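Local coordinates for Alr1585 protein (Nostoc sp., PDB 5C2I) that probably uses its haem to oxidise dyes and other substrates with hydrogen peroxide, as a dye-decolorizing (DyP-type) peroxidase that assembles as a tetramer, at residues A[29-34]-A[459-464]. The protein carries 1 engineered substitution. Numbering follows the deposited sequence.
Sequences DLQGNI and PSISFL
D29 holds the first turn of helix 461-465 with both carboxylate oxygens. OD1 accepts from S462 N at 2.8 Å on its syn side, a somewhat bent bond (142°), and OD2 accepts a hydrogen bond from S462 OG at 2.7 Å through its syn lone pair, so the carboxylate is fixed against rotation about its own axis. With CG anti to the backbone N (chi1 -154°), the acid reaches this helix start while its own carbonyl O accepts from I461 N at 3.0 Å, nearly straight. An asparagine here would probably lose one of the two grips on S462, since its NH2 would face a donor. OD2 also bonds S249 OG. S460 is the N-cap, its OG accepting weakly from F463 N and also bonding D241. The contact thus joins the end of helix 24-29, which leads toward strand 42-50, to the turn between strand 448-458 and helix 461-465, and so bridges the two ferredoxin-like halves of the DyP fold, outside the haem pocket. The side-chain amide of Q31 donates a hydrogen bond: NE2 lies 3.0 Å from P459 O, in the carbonyl plane and in its own amide plane, with a 179° angle at hydrogen; NE2 also bonds F96 O. A water spans Q31 N and P459 O. I461 CG1 crosses Q31 CG at 4.0 Å, and L464 CD1 lies against the amide nitrogen of Q31.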
loop_
_atom_site.group_PDB
_atom_site.type_symbol
_atom_site.label_atom_id
_atom_site.label_comp_id
_atom_site.label_asym_id
_atom_site.label_seq_id
_atom_site.Cartn_x
_atom_site.Cartn_y
_atom_site.Cartn_z
ATOM N N ASP A 29 3.930 -35.787 19.006
ATOM C CA ASP A 29 5.375 -36.108 18.933
ATOM C C ASP A 29 5.993 -35.912 17.574
ATOM O O ASP A 29 7.243 -36.055 17.410
ATOM C CB ASP A 29 5.643 -37.554 19.419
ATOM C CG ASP A 29 7.073 -37.738 19.975
ATOM O OD1 ASP A 29 7.610 -36.752 20.518
ATOM O OD2 ASP A 29 7.604 -38.891 19.944
ATOM N N LEU A 30 5.160 -35.595 16.587
ATOM C CA LEU A 30 5.634 -35.342 15.201
ATOM C C LEU A 30 5.917 -33.866 15.070
ATOM O O LEU A 30 5.100 -33.025 15.508
ATOM C CB LEU A 30 4.538 -35.720 14.199
ATOM C CG LEU A 30 4.779 -35.409 12.716
ATOM C CD1 LEU A 30 5.891 -36.316 12.173
ATOM C CD2 LEU A 30 3.518 -35.608 11.913
ATOM N N GLN A 31 7.014 -33.520 14.436
ATOM C CA GLN A 31 7.300 -32.104 14.152
ATOM C C GLN A 31 6.285 -31.526 13.132
ATOM O O GLN A 31 5.756 -32.232 12.280
ATOM C CB GLN A 31 8.707 -31.926 13.583
ATOM C CG GLN A 31 9.802 -32.192 14.590
ATOM C CD GLN A 31 11.153 -31.729 14.099
ATOM O OE1 GLN A 31 11.328 -30.558 13.721
ATOM N NE2 GLN A 31 12.116 -32.624 14.112
ATOM N N GLY A 32 6.023 -30.234 13.239
ATOM C CA GLY A 32 5.241 -29.491 12.264
ATOM C C GLY A 32 5.934 -29.327 10.919
ATOM O O GLY A 32 7.075 -29.776 10.727
ATOM N N ASN A 33 5.209 -28.715 9.972
ATOM C CA ASN A 33 5.686 -28.424 8.612
ATOM C C ASN A 33 5.772 -29.646 7.712
ATOM O O ASN A 33 6.138 -29.520 6.538
ATOM C CB ASN A 33 7.047 -27.696 8.650
ATOM C CG ASN A 33 7.379 -26.948 7.371
ATOM O OD1 ASN A 33 6.510 -26.371 6.710
ATOM N ND2 ASN A 33 8.666 -26.922 7.040
ATOM N N ILE A 34 5.371 -30.802 8.215
ATOM C CA ILE A 34 5.454 -32.026 7.449
ATOM C C ILE A 34 4.069 -32.349 6.842
ATOM O O ILE A 34 3.905 -32.251 5.647
ATOM C CB ILE A 34 6.003 -33.174 8.306
ATOM C CG1 ILE A 34 7.459 -32.843 8.745
ATOM C CG2 ILE A 34 6.013 -34.484 7.529
ATOM C CD1 ILE A 34 7.998 -33.738 9.883
ATOM N N PRO A 459 13.550 -35.860 13.252
ATOM C CA PRO A 459 13.241 -36.844 14.274
ATOM C C PRO A 459 11.994 -36.504 15.078
ATOM O O PRO A 459 11.522 -35.378 15.039
ATOM C CB PRO A 459 14.495 -36.831 15.177
ATOM C CG PRO A 459 15.518 -36.053 14.436
ATOM C CD PRO A 459 14.758 -35.096 13.573
ATOM N N SER A 460 11.471 -37.485 15.801
ATOM C CA SER A 460 10.392 -37.256 16.746
ATOM C C SER A 460 10.908 -36.321 17.822
ATOM O O SER A 460 12.133 -36.257 18.086
ATOM C CB SER A 460 9.945 -38.592 17.369
ATOM O OG SER A 460 10.962 -39.170 18.182
ATOM N N ILE A 461 9.994 -35.566 18.406
ATOM C CA ILE A 461 10.327 -34.593 19.418
ATOM C C ILE A 461 10.872 -35.266 20.701
ATOM O O ILE A 461 11.867 -34.788 21.262
ATOM C CB ILE A 461 9.128 -33.665 19.708
ATOM C CG1 ILE A 461 8.868 -32.819 18.437
ATOM C CG2 ILE A 461 9.408 -32.806 20.935
ATOM C CD1 ILE A 461 7.563 -32.049 18.438
ATOM N N SER A 462 10.278 -36.382 21.097
ATOM C CA SER A 462 10.722 -37.121 22.292
ATOM C C SER A 462 12.164 -37.578 22.158
ATOM O O SER A 462 12.937 -37.494 23.128
ATOM C CB SER A 462 9.787 -38.311 22.624
ATOM O OG SER A 462 9.726 -39.254 21.548
ATOM N N PHE A 463 12.565 -38.026 20.980
ATOM C CA PHE A 463 13.955 -38.380 20.758
ATOM C C PHE A 463 14.873 -37.206 21.096
ATOM O O PHE A 463 15.870 -37.364 21.853
ATOM C CB PHE A 463 14.204 -38.838 19.344
ATOM C CG PHE A 463 15.647 -38.896 18.959
ATOM C CD1 PHE A 463 16.471 -39.923 19.407
ATOM C CD2 PHE A 463 16.190 -37.980 18.082
ATOM C CE1 PHE A 463 17.803 -40.013 19.044
ATOM C CE2 PHE A 463 17.546 -38.063 17.684
ATOM C CZ PHE A 463 18.362 -39.069 18.177
ATOM N N LEU A 464 14.535 -36.037 20.576
ATOM C CA LEU A 464 15.351 -34.864 20.763
ATOM C C LEU A 464 15.361 -34.371 22.211
ATOM O O LEU A 464 16.399 -33.913 22.718
ATOM C CB LEU A 464 14.899 -33.764 19.796
ATOM C CG LEU A 464 14.999 -34.095 18.300
ATOM C CD1 LEU A 464 14.319 -33.056 17.460
ATOM C CD2 LEU A 464 16.470 -34.244 17.912
HETATM O O HOH W 1 8.933 -35.646 13.728
#